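Local coordinates for protein putative GntR-family transcriptional regulator (Bordetella bronchiseptica RB50, PDB 3CNV) that probably senses a small-molecule effector through its UTRA ligand-binding domain and thereby adjusts transcription of target genes, at residues L6-D11 with G148-D153; R52-S55 with T61-D64; E105-V110 with Y155-S160. All blocks are in the same frame, centred on the assembly; numbering follows the deposited sequence. Where two conformers were deposited one is given.

Contact 1: residues L6-D11 with G148-D153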
ATOM      1  N   LEU C   6      10.579   3.586   6.268  1.00 13.14           N
ATOM      2  CA  LEU C   6      10.856   2.677   7.399  1.00 12.93           C
ATOM      3  C   LEU C   6       9.576   2.198   8.029  1.00 12.56           C
ATOM      4  O   LEU C   6       8.792   3.029   8.451  1.00 10.47           O
ATOM      5  CB  LEU C   6      11.745   3.419   8.443  1.00 14.12           C
ATOM      6  CG  LEU C   6      12.228   2.538   9.616  1.00 16.26           C
ATOM      7  CD1 LEU C   6      13.182   1.498   9.098  1.00 16.29           C
ATOM      8  CD2 LEU C   6      12.889   3.351  10.708  1.00 15.48           C
ATOM      9  N   ARG C   7       9.404   0.868   8.175  1.00 11.22           N
ATOM     10  CA  ARG C   7       8.144   0.296   8.671  1.00 12.95           C
ATOM     11  C   ARG C   7       8.327  -0.364  10.042  1.00 14.15           C
ATOM     12  O   ARG C   7       7.454  -1.004  10.587  1.00 12.71           O
ATOM     13  CB  ARG C   7       7.598  -0.749   7.666  1.00 11.87           C
ATOM     14  CG  ARG C   7       7.109  -0.198   6.398  1.00 15.54           C
ATOM     15  CD  ARG C   7       6.019   0.854   6.645  1.00 18.08           C
ATOM     16  NE  ARG C   7       5.590   1.197   5.351  1.00 21.71           N
ATOM     17  CZ  ARG C   7       4.955   0.350   4.529  1.00 24.73           C
ATOM     18  NH1 ARG C   7       4.691  -0.918   4.915  1.00 27.85           N
ATOM     19  NH2 ARG C   7       4.648   0.755   3.304  1.00 22.36           N
ATOM     20  N   LEU C   8       9.479  -0.098  10.641  1.00 18.12           N
ATOM     21  CA  LEU C   8       9.740  -0.569  12.007  1.00 19.70           C
ATOM     22  C   LEU C   8       8.791   0.059  13.031  1.00 20.27           C
ATOM     23  O   LEU C   8       8.523   1.264  13.043  1.00 19.73           O
ATOM     24  CB  LEU C   8      11.189  -0.359  12.407  1.00 22.33           C
ATOM     25  CG  LEU C   8      12.111  -1.575  12.244  1.00 28.08           C
ATOM     26  CD1 LEU C   8      13.196  -1.381  13.233  1.00 31.09           C
ATOM     27  CD2 LEU C   8      11.478  -2.949  12.535  1.00 34.16           C
ATOM     28  N   ALA C   9       8.202  -0.805  13.836  1.00 17.97           N
ATOM     29  CA  ALA C   9       7.274  -0.389  14.867  1.00 15.93           C
ATOM     30  C   ALA C   9       7.511  -1.209  16.105  1.00 14.82           C
ATOM     31  O   ALA C   9       7.858  -2.400  16.012  1.00 12.51           O
ATOM     32  CB  ALA C   9       5.846  -0.562  14.398  1.00 15.97           C
ATOM     33  N   PRO C  10       7.339  -0.590  17.292  1.00 15.07           N
ATOM     34  CA  PRO C  10       7.613  -1.402  18.439  1.00 14.90           C
ATOM     35  C   PRO C  10       6.538  -2.393  18.761  1.00 15.34           C
ATOM     36  O   PRO C  10       5.355  -2.178  18.475  1.00 13.86           O
ATOM     37  CB  PRO C  10       7.735  -0.362  19.620  1.00 15.13           C
ATOM     38  CG  PRO C  10       6.959   0.795  19.198  1.00 15.27           C
ATOM     39  CD  PRO C  10       7.111   0.832  17.657  1.00 14.29           C
ATOM     40  N   ASP C  11       6.976  -3.467  19.409  1.00 15.54           N
ATOM     41  CA  ASP C  11       6.073  -4.515  19.868  1.00 17.84           C
ATOM     42  C   ASP C  11       5.257  -4.038  21.061  1.00 19.81           C
ATOM     43  O   ASP C  11       4.051  -4.302  21.159  1.00 20.74           O
ATOM     44  CB  ASP C  11       6.837  -5.800  20.234  1.00 17.56           C
ATOM     45  CG  ASP C  11       7.290  -6.550  19.009  1.00 19.11           C
ATOM     46  OD1 ASP C  11       6.893  -6.182  17.853  1.00 18.05           O
ATOM     47  OD2 ASP C  11       8.122  -7.469  19.193  1.00 23.76           O
ATOM     48  N   GLY C 148      18.470  -3.861   3.977  1.00 13.76           N
ATOM     49  CA  GLY C 148      18.392  -3.737   5.388  1.00 12.19           C
ATOM     50  C   GLY C 148      18.331  -5.099   6.074  1.00 13.95           C
ATOM     51  O   GLY C 148      17.710  -6.042   5.614  1.00 13.21           O
ATOM     52  N   LEU C 149      18.969  -5.164   7.207  1.00 13.46           N
ATOM     53  CA  LEU C 149      18.876  -6.344   8.040  1.00 12.80           C
ATOM     54  C   LEU C 149      18.426  -5.858   9.389  1.00 13.58           C
ATOM     55  O   LEU C 149      19.122  -5.079  10.033  1.00 12.92           O
ATOM     56  CB  LEU C 149      20.226  -7.109   8.109  1.00 13.92           C
ATOM     57  CG  LEU C 149      20.695  -7.890   6.873  1.00 16.44           C
ATOM     58  CD1 LEU C 149      22.228  -8.059   7.040  1.00 16.43           C
ATOM     59  CD2 LEU C 149      19.961  -9.284   6.703  1.00 15.06           C
ATOM     60  N   TYR C 150      17.284  -6.394   9.803  1.00 12.66           N
ATOM     61  CA  TYR C 150      16.549  -5.948  10.953  1.00 12.78           C
ATOM     62  C   TYR C 150      16.497  -7.046  11.973  1.00 12.68           C
ATOM     63  O   TYR C 150      16.160  -8.201  11.701  1.00 10.53           O
ATOM     64  CB  TYR C 150      15.092  -5.613  10.596  1.00 14.43           C
ATOM     65  CG  TYR C 150      14.857  -4.468   9.632  1.00 15.42           C
ATOM     66  CD1 TYR C 150      15.547  -4.358   8.433  1.00 19.61           C
ATOM     67  CD2 TYR C 150      13.887  -3.537   9.889  1.00 22.81           C
ATOM     68  CE1 TYR C 150      15.261  -3.318   7.514  1.00 21.73           C
ATOM     69  CE2 TYR C 150      13.598  -2.471   8.978  1.00 25.06           C
ATOM     70  CZ  TYR C 150      14.314  -2.371   7.803  1.00 19.33           C
ATOM     71  OH  TYR C 150      14.002  -1.354   6.947  1.00 19.29           O
ATOM     72  N   LEU C 151      16.814  -6.651  13.190  1.00 11.78           N
ATOM     73  CA  LEU C 151      16.640  -7.538  14.357  1.00 12.85           C
ATOM     74  C   LEU C 151      15.231  -7.222  14.898  1.00 13.91           C
ATOM     75  O   LEU C 151      14.959  -6.140  15.364  1.00 13.75           O
ATOM     76  CB  LEU C 151      17.678  -7.247  15.418  1.00 12.82           C
ATOM     77  CG  LEU C 151      17.525  -8.018  16.714  1.00 12.92           C
ATOM     78  CD1 LEU C 151      17.809  -9.523  16.376  1.00 12.35           C
ATOM     79  CD2 LEU C 151      18.460  -7.432  17.761  1.00 14.23           C
ATOM     80  N   THR C 152      14.332  -8.177  14.743  1.00 14.66           N
ATOM     81  CA  THR C 152      12.911  -7.991  15.024  1.00 15.07           C
ATOM     82  C   THR C 152      12.496  -8.585  16.355  1.00 16.63           C
ATOM     83  O   THR C 152      11.418  -9.132  16.488  1.00 18.60           O
ATOM     84  CB  THR C 152      12.031  -8.551  13.868  1.00 15.04           C
ATOM     85  OG1 THR C 152      12.313  -9.928  13.668  1.00 15.28           O
ATOM     86  CG2 THR C 152      12.317  -7.860  12.638  1.00 14.42           C
ATOM     87  N   ASP C 153      13.340  -8.461  17.357  1.00 17.42           N
ATOM     88  CA  ASP C 153      12.980  -8.987  18.648  1.00 19.41           C
ATOM     89  C   ASP C 153      12.087  -8.044  19.506  1.00 18.85           C
ATOM     90  O   ASP C 153      11.354  -8.491  20.376  1.00 18.81           O
ATOM     91  CB  ASP C 153      14.216  -9.592  19.404  1.00 20.85           C
ATOM     92  CG  ASP C 153      15.259  -8.561  19.851  1.00 25.57           C
ATOM     93  OD1 ASP C 153      16.070  -8.868  20.801  1.00 29.80           O
ATOM     94  OD2 ASP C 153      15.302  -7.467  19.232  1.00 34.89           O
TER
HETATM   95  O   HOH W   1      11.252  -0.908   6.900  1.00 10.40           O
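Tyr150 reaches from strand 141-150 to Leu6 and Leu8, and its ring carries most of the contact between 6-11 and 148-153. The side chain leaves the backbone with CG anti to the carbonyl carbon (chi1 -64°). At its root, Tyr150 CB rests 4.1 Å from Thr152 CG2 of its own segment. The CD1-CE1 side of the ring is turned to the backbone of Gly148, whose carbonyl carbon lies at the ring edge and in its plane. Across the ring, CD2 meets the branch point of Leu8, with Tyr150 CD2 3.5 Å from Leu8 CG, while Leu8 CD2 sits in the ring plane, 3.6 Å from Tyr150 CD2. This is an edge contact, with the leucine and the tyrosine pointing contrary ways as they pass. Next along, Leu6 comes in obliquely, Leu6 CD1 lying 4.0 Å from Tyr150 CE2 and 3.7 Å from Tyr150 OH.

Strand 141-150 belongs to the six-stranded antiparallel sheet of the UTRA domain, and 8-10 to a separate two-stranded ribbon with 155-161; Tyr150, backed by Val62 and Val131, thus bridges two sheets. At the tip, Tyr150 OH is hydrogen-bonded to a water at 2.8 Å; the same water accepts from Arg7 N at 2.9 Å and so ties the phenol to the N-terminal backbone.

Farther along, Asp11 OD2 approaches Asp153 O to 3.6 Å without bonding to it. The firmer hold on this carboxylate is the hydrogen bond of Asp11 OD1 to His156 ND1. Nearby, Thr152 OG1 is hydrogen-bonded to the backbone N of Ala109 of the second subunit.

Contact 2: residues R52-S55 with T61-D64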
ATOM      1  N   ARG C  52      25.082   1.863   7.305  1.00 15.81           N
ATOM      2  CA  ARG C  52      24.731   2.521   8.584  1.00 16.78           C
ATOM      3  C   ARG C  52      24.000   1.625   9.549  1.00 16.64           C
ATOM      4  O   ARG C  52      23.368   0.660   9.167  1.00 16.46           O
ATOM      5  CB  ARG C  52      23.953   3.816   8.352  1.00 17.36           C
ATOM      6  CG  ARG C  52      22.720   3.699   7.747  1.00 19.02           C
ATOM      7  CD  ARG C  52      21.618   3.533   8.795  1.00 20.78           C
ATOM      8  NE  ARG C  52      20.397   3.591   8.052  1.00 20.63           N
ATOM      9  CZ  ARG C  52      19.744   4.701   7.744  1.00 18.31           C
ATOM     10  NH1 ARG C  52      20.136   5.858   8.240  1.00 20.44           N
ATOM     11  NH2 ARG C  52      18.647   4.616   7.004  1.00 15.52           N
ATOM     12  N   GLN C  53      24.071   2.012  10.808  1.00 14.56           N
ATOM     13  CA  GLN C  53      23.330   1.329  11.863  1.00 14.80           C
ATOM     14  C   GLN C  53      22.221   2.251  12.388  1.00 14.47           C
ATOM     15  O   GLN C  53      22.458   3.386  12.802  1.00 13.35           O
ATOM     16  CB  GLN C  53      24.351   0.939  12.983  1.00 14.71           C
ATOM     17  CG  GLN C  53      23.829   0.162  14.227  1.00 14.04           C
ATOM     18  CD  GLN C  53      24.812   0.204  15.365  1.00 17.92           C
ATOM     19  OE1 GLN C  53      24.996   1.218  15.989  1.00 16.16           O
ATOM     20  NE2 GLN C  53      25.432  -0.927  15.659  1.00 17.51           N
ATOM     21  N   LEU C  54      21.012   1.736  12.411  1.00 15.05           N
ATOM     22  CA  LEU C  54      19.939   2.312  13.219  1.00 15.16           C
ATOM     23  C   LEU C  54      19.820   1.618  14.541  1.00 14.32           C
ATOM     24  O   LEU C  54      19.867   0.375  14.659  1.00 12.12           O
ATOM     25  CB  LEU C  54      18.578   2.213  12.487  1.00 16.36           C
ATOM     26  CG  LEU C  54      18.484   2.999  11.200  1.00 17.69           C
ATOM     27  CD1 LEU C  54      17.061   2.711  10.622  1.00 20.13           C
ATOM     28  CD2 LEU C  54      18.784   4.565  11.290  1.00 17.60           C
ATOM     29  N   SER C  55      19.630   2.442  15.536  1.00 13.98           N
ATOM     30  CA  SER C  55      19.387   2.023  16.897  1.00 16.56           C
ATOM     31  C   SER C  55      18.096   2.648  17.402  1.00 18.15           C
ATOM     32  O   SER C  55      17.771   3.782  17.055  1.00 17.69           O
ATOM     33  CB  SER C  55      20.534   2.457  17.819  1.00 16.88           C
ATOM     34  OG  SER C  55      21.717   1.754  17.509  1.00 19.83           O
ATOM     35  N   THR C  61      19.350  -2.110  15.876  1.00 14.23           N
ATOM     36  CA  THR C  61      18.153  -2.740  15.358  1.00 13.59           C
ATOM     37  C   THR C  61      18.215  -3.023  13.851  1.00 12.93           C
ATOM     38  O   THR C  61      17.720  -4.062  13.396  1.00 12.68           O
ATOM     39  CB  THR C  61      16.948  -1.813  15.751  1.00 15.28           C
ATOM     40  OG1 THR C  61      16.841  -1.840  17.182  1.00 14.54           O
ATOM     41  CG2 THR C  61      15.609  -2.258  15.171  1.00 17.57           C
ATOM     42  N   VAL C  62      18.908  -2.144  13.127  1.00 12.27           N
ATOM     43  CA  VAL C  62      19.068  -2.258  11.661  1.00 12.98           C
ATOM     44  C   VAL C  62      20.498  -2.014  11.217  1.00 13.36           C
ATOM     45  O   VAL C  62      21.157  -1.082  11.669  1.00 12.77           O
ATOM     46  CB  VAL C  62      18.060  -1.256  10.901  1.00 13.59           C
ATOM     47  CG1 VAL C  62      18.048  -1.479   9.418  1.00 13.49           C
ATOM     48  CG2 VAL C  62      16.633  -1.388  11.447  1.00  7.19           C
ATOM     49  N   ILE C  63      20.948  -2.841  10.282  1.00 12.30           N
ATOM     50  CA  ILE C  63      22.126  -2.545   9.493  1.00 13.46           C
ATOM     51  C   ILE C  63      21.683  -2.408   8.034  1.00 13.75           C
ATOM     52  O   ILE C  63      21.082  -3.324   7.433  1.00 12.51           O
ATOM     53  CB  ILE C  63      23.303  -3.583   9.621  1.00 14.48           C
ATOM     54  CG1 ILE C  63      23.705  -3.801  11.057  1.00 15.11           C
ATOM     55  CG2 ILE C  63      24.530  -3.180   8.717  1.00 14.42           C
ATOM     56  CD1 ILE C  63      24.503  -2.660  11.723  1.00 17.80           C
ATOM     57  N   ASP C  64      21.853  -1.191   7.530  1.00 14.79           N
ATOM     58  CA  ASP C  64      21.487  -0.840   6.146  1.00 15.42           C
ATOM     59  C   ASP C  64      22.754  -0.681   5.308  1.00 15.91           C
ATOM     60  O   ASP C  64      23.708  -0.018   5.722  1.00 15.98           O
ATOM     61  CB  ASP C  64      20.769   0.488   6.052  1.00 17.05           C
ATOM     62  CG  ASP C  64      19.318   0.457   6.431  1.00 18.93           C
ATOM     63  OD1 ASP C  64      18.643  -0.571   6.129  1.00 18.89           O
ATOM     64  OD2 ASP C  64      18.829   1.534   6.985  1.00 20.62           O
TER
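Arg52-Ser55 and Thr61-Asp64 are the facing arms of a buried beta hairpin, formed by strands 46-56 and 59-69 in the middle of the six-stranded antiparallel sheet. Arg52 and Asp64 make a hydrogen-bonded pair at both backbone positions. Leu54 and Val62 form the next such pair, and Gln53 and Ile63 the non-hydrogen-bonded pair between them. The register then slips: Leu54 O accepts from both Thr61 N (2.8 Å) and Val62 N (3.1 Å), so that two residues face one. This is a classic beta bulge, and the helix-like psi of -33° at Thr61 lets the extra residue be taken up.

Arg52, Leu54, Val62 and Asp64 share one face of the sheet. There Arg52 and Asp64 run side by side, and a single carboxylate oxygen takes two N-H groups: Asp64 OD2 turns its anti lone pair to Arg52 NE at 2.8 Å, and Arg52 NH2 reaches the same oxygen on that side at 3.1 Å, out of the carboxylate plane. Both bonds lie close to the guanidinium plane, which is turned 49° from the carboxylate. A bend at chi2 (91°) brings the guanidinium alongside Asp64, and Leu54 CD2 lies over one guanidinium face, towards its rim. Beside them, Leu54 CB and Val62 CB touch at 3.8 Å. On the other face Ile63 CD1 lies against Gln53 CB, also at 3.8 Å, while the Gln53 amide is held by Arg22 and by the carbonyl of Leu119.

Arg52 NH1 also bonds Ser21 OG, and Arg52 NH2 bonds a citrate, probably from the crystallisation liquor. With Arg146 close by, this salt-bridged arginine looks like part of an anion-accepting pocket, consistent with the effector site of a UTRA domain.

Contact 3: residues E105-V110 with Y155-S160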
ATOM      1  N   GLU C 105      10.064  -3.535  -2.591  1.00 15.46           N
ATOM      2  CA  GLU C 105      10.801  -4.348  -1.616  1.00 15.40           C
ATOM      3  C   GLU C 105      10.584  -5.846  -1.773  1.00 13.98           C
ATOM      4  O   GLU C 105       9.534  -6.325  -2.188  1.00 13.80           O
ATOM      5  CB  GLU C 105      10.479  -3.911  -0.182  1.00 16.85           C
ATOM      6  CG  GLU C 105      10.915  -2.563   0.186  1.00 19.52           C
ATOM      7  CD  GLU C 105      10.520  -2.134   1.616  1.00 23.60           C
ATOM      8  OE1 GLU C 105       9.700  -2.796   2.303  1.00 24.50           O
ATOM      9  OE2 GLU C 105      11.006  -1.074   2.023  1.00 25.11           O
ATOM     10  N   LYS C 106      11.621  -6.584  -1.407  1.00 15.39           N
ATOM     11  CA  LYS C 106      11.639  -8.036  -1.314  1.00 13.44           C
ATOM     12  C   LYS C 106      12.102  -8.390   0.119  1.00 14.80           C
ATOM     13  O   LYS C 106      13.218  -8.002   0.551  1.00 14.79           O
ATOM     14  CB  LYS C 106      12.597  -8.638  -2.358  1.00 14.10           C
ATOM     15  CG  LYS C 106      12.270  -8.341  -3.783  1.00 16.60           C
ATOM     16  CD  LYS C 106      13.233  -9.026  -4.746  1.00 21.76           C
ATOM     17  CE  LYS C 106      12.761  -8.880  -6.194  1.00 27.66           C
ATOM     18  NZ  LYS C 106      13.393  -9.904  -7.106  1.00 34.73           N
ATOM     19  N   LEU C 107      11.191  -9.008   0.879  1.00 14.28           N
ATOM     20  CA  LEU C 107      11.439  -9.419   2.282  1.00 14.97           C
ATOM     21  C   LEU C 107      11.598 -10.919   2.443  1.00 14.63           C
ATOM     22  O   LEU C 107      10.921 -11.762   1.811  1.00 13.73           O
ATOM     23  CB  LEU C 107      10.382  -8.920   3.228  1.00 14.68           C
ATOM     24  CG  LEU C 107      10.215  -7.434   3.561  1.00 17.15           C
ATOM     25  CD1 LEU C 107       9.832  -6.576   2.310  1.00 14.27           C
ATOM     26  CD2 LEU C 107       9.176  -7.373   4.652  1.00 14.93           C
ATOM     27  N   ARG C 108      12.626 -11.225   3.212  1.00 16.55           N
ATOM     28  CA  ARG C 108      12.976 -12.614   3.562  0.50 17.01           C
ATOM     29  C   ARG C 108      13.536 -12.719   4.981  1.00 17.59           C
ATOM     30  O   ARG C 108      13.954 -11.735   5.574  1.00 17.18           O
ATOM     31  CB  ARG C 108      13.914 -13.254   2.507  0.50 17.63           C
ATOM     32  CG  ARG C 108      14.905 -12.339   1.735  0.50 19.25           C
ATOM     33  CD  ARG C 108      15.856 -13.033   0.651  0.50 16.01           C
ATOM     34  NE  ARG C 108      15.312 -13.100  -0.718  0.50 19.33           N
ATOM     35  CZ  ARG C 108      15.288 -12.103  -1.603  0.50 15.64           C
ATOM     36  NH1 ARG C 108      15.767 -10.927  -1.319  0.50 18.23           N
ATOM     37  NH2 ARG C 108      14.798 -12.296  -2.792  0.50 19.00           N
ATOM     38  N   ALA C 109      13.503 -13.927   5.524  1.00 16.02           N
ATOM     39  CA  ALA C 109      14.184 -14.196   6.797  1.00 16.17           C
ATOM     40  C   ALA C 109      15.460 -14.919   6.501  1.00 14.79           C
ATOM     41  O   ALA C 109      15.487 -15.881   5.714  1.00 15.17           O
ATOM     42  CB  ALA C 109      13.323 -15.013   7.812  1.00 13.42           C
ATOM     43  N   VAL C 110      16.505 -14.410   7.117  1.00 13.99           N
ATOM     44  CA  VAL C 110      17.824 -14.931   6.966  1.00 14.76           C
ATOM     45  C   VAL C 110      18.501 -15.131   8.328  1.00 15.27           C
ATOM     46  O   VAL C 110      18.041 -14.645   9.333  1.00 14.15           O
ATOM     47  CB  VAL C 110      18.679 -13.968   6.059  1.00 16.34           C
ATOM     48  CG1 VAL C 110      17.995 -13.762   4.658  1.00 16.99           C
ATOM     49  CG2 VAL C 110      18.971 -12.661   6.732  1.00 11.47           C
ATOM     50  N   TYR C 155      10.755  -5.153  17.847  1.00 15.26           N
ATOM     51  CA  TYR C 155      10.185  -4.357  16.789  1.00 14.61           C
ATOM     52  C   TYR C 155       9.726  -5.330  15.658  1.00 14.30           C
ATOM     53  O   TYR C 155      10.160  -6.494  15.549  1.00 15.94           O
ATOM     54  CB  TYR C 155      11.188  -3.336  16.267  1.00 15.51           C
ATOM     55  CG  TYR C 155      11.436  -2.110  17.155  1.00 18.65           C
ATOM     56  CD1 TYR C 155      10.802  -0.953  16.912  1.00 21.49           C
ATOM     57  CD2 TYR C 155      12.300  -2.172  18.258  1.00 24.81           C
ATOM     58  CE1 TYR C 155      10.990   0.153  17.735  1.00 25.90           C
ATOM     59  CE2 TYR C 155      12.478  -1.079  19.108  1.00 26.80           C
ATOM     60  CZ  TYR C 155      11.830   0.090  18.802  1.00 27.28           C
ATOM     61  OH  TYR C 155      11.962   1.217  19.573  1.00 30.03           O
ATOM     62  N   HIS C 156       8.726  -4.889  14.929  1.00 13.26           N
ATOM     63  CA  HIS C 156       8.189  -5.615  13.777  1.00 13.36           C
ATOM     64  C   HIS C 156       8.143  -4.645  12.603  1.00 14.42           C
ATOM     65  O   HIS C 156       8.230  -3.431  12.789  1.00 15.58           O
ATOM     66  CB  HIS C 156       6.781  -6.243  14.088  1.00 13.77           C
ATOM     67  CG  HIS C 156       5.734  -5.259  14.524  1.00 15.62           C
ATOM     68  ND1 HIS C 156       5.560  -4.931  15.847  1.00 15.59           N
ATOM     69  CD2 HIS C 156       4.846  -4.497  13.826  1.00 15.92           C
ATOM     70  CE1 HIS C 156       4.614  -4.011  15.953  1.00 16.91           C
ATOM     71  NE2 HIS C 156       4.176  -3.711  14.748  1.00 12.87           N
ATOM     72  N   TYR C 157       7.955  -5.207  11.418  1.00 12.65           N
ATOM     73  CA  TYR C 157       7.666  -4.440  10.201  1.00 12.56           C
ATOM     74  C   TYR C 157       6.139  -4.440   9.996  1.00 12.69           C
ATOM     75  O   TYR C 157       5.537  -5.440   9.815  1.00 12.51           O
ATOM     76  CB  TYR C 157       8.421  -5.109   9.022  1.00 12.27           C
ATOM     77  CG  TYR C 157       8.196  -4.589   7.648  1.00 12.47           C
ATOM     78  CD1 TYR C 157       9.243  -4.038   6.955  1.00 15.20           C
ATOM     79  CD2 TYR C 157       6.989  -4.699   7.025  1.00 15.03           C
ATOM     80  CE1 TYR C 157       9.117  -3.556   5.706  1.00 11.91           C
ATOM     81  CE2 TYR C 157       6.809  -4.169   5.682  1.00 14.99           C
ATOM     82  CZ  TYR C 157       7.910  -3.629   5.039  1.00 14.40           C
ATOM     83  OH  TYR C 157       7.793  -3.153   3.726  1.00 16.91           O
ATOM     84  N   ARG C 158       5.568  -3.260  10.032  1.00 14.39           N
ATOM     85  CA  ARG C 158       4.126  -3.008   9.913  1.00 16.00           C
ATOM     86  C   ARG C 158       3.766  -2.797   8.482  1.00 15.25           C
ATOM     87  O   ARG C 158       4.442  -2.059   7.786  1.00 18.38           O
ATOM     88  CB  ARG C 158       3.695  -1.783  10.750  1.00 16.37           C
ATOM     89  CG  ARG C 158       4.244  -0.446  10.213  1.00 25.53           C
ATOM     90  CD  ARG C 158       3.830   0.761  11.097  1.00 32.93           C
ATOM     91  NE  ARG C 158       4.369   2.032  10.631  1.00 36.37           N
ATOM     92  CZ  ARG C 158       4.267   2.532   9.382  1.00 43.59           C
ATOM     93  NH1 ARG C 158       3.691   1.856   8.365  1.00 40.92           N
ATOM     94  NH2 ARG C 158       4.802   3.725   9.156  1.00 44.75           N
ATOM     95  N   ASN C 159       2.730  -3.484   8.021  1.00 14.58           N
ATOM     96  CA  ASN C 159       2.292  -3.361   6.641  1.00 15.79           C
ATOM     97  C   ASN C 159       0.763  -3.404   6.570  1.00 15.87           C
ATOM     98  O   ASN C 159       0.161  -4.379   7.024  1.00 16.49           O
ATOM     99  CB  ASN C 159       2.842  -4.488   5.725  1.00 13.90           C
ATOM    100  CG  ASN C 159       2.763  -4.134   4.221  1.00 16.69           C
ATOM    101  OD1 ASN C 159       2.797  -2.951   3.819  1.00 15.36           O
ATOM    102  ND2 ASN C 159       2.764  -5.170   3.396  1.00 15.98           N
ATOM    103  N   SER C 160       0.168  -2.405   5.921  1.00 15.12           N
ATOM    104  CA  SER C 160      -1.255  -2.458   5.601  1.00 17.45           C
ATOM    105  C   SER C 160      -1.403  -2.769   4.148  1.00 17.98           C
ATOM    106  O   SER C 160      -0.677  -2.207   3.289  1.00 17.17           O
ATOM    107  CB  SER C 160      -1.960  -1.109   5.855  1.00 18.18           C
ATOM    108  OG  SER C 160      -2.057  -0.901   7.248  1.00 28.88           O
TER
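Tyr157 meets Glu105 with its hydroxyl and Leu107 with its ring face. Tyr157 OH donates to Glu105 OE1 in a hydrogen bond modelled at 2.4 Å, a length so short that its exact value is doubtful. The carboxylate oxygen comes in at the ring edge, near the ring plane, while the carboxylate itself is turned 59° from the ring. The two side chains approach from opposite directions, the glutamate extended beyond CG. Over one face of the ring lies Leu107 CD2, 3.8 Å from the centroid of the Tyr157 ring and only 6° off its normal, a well-centred CH-pi contact. Because Glu105 and Leu107 are two residues apart on one strand, both point to the same side, so one tyrosine is held at its hydroxyl and on a face at once. Its ring reaches across because CG stands anti to the backbone N (chi1 175°); the strands themselves are far apart, with Leu107 CA and Tyr157 CA 10.1 Å from each other.

In the next shell, Glu105 OE2 is taken by Arg133 NE in a salt bridge, which helps position the carboxylate for Tyr157. Val131 packs on Glu105 and Leu107, and Leu129 on Tyr157. The phenol oxygen has a further partner, Asn159 ND2 of the second subunit, and Asn159 ND2 of this chain bonds Tyr157 OH of that subunit in return.

Farther out, residues of both segments pair in an antiparallel ladder with a strand of the second subunit. The outermost strand 102-111 and the C-terminal strand 155-161 thus belong to an intersubunit beta-sheet interface, in which the sheet runs on from one chain into the next.

Overall arrangement
From the N terminus, residues 6-11 open contact 1, which is completed only by 148-153 and so spans most of the chain. Contact 2 opens and closes within that span as a local hairpin of the main sheet. Contact 3 follows contact 2 in series: it starts at 105-110, inside the span of contact 1, but ends at 155-160, beyond it, so contacts 1 and 3 cross. Strand 59-69 lies beside strand 141-150, which joins contact 2 to contact 1 through backbone bonds such as Leu149 N to Ile63 O. Strand 8-10 pairs with 155-161, joining contact 1 to contact 3. Contacts 1 and 3 tie the two chain ends to the main sheet, and contact 3 also to the subunit interface.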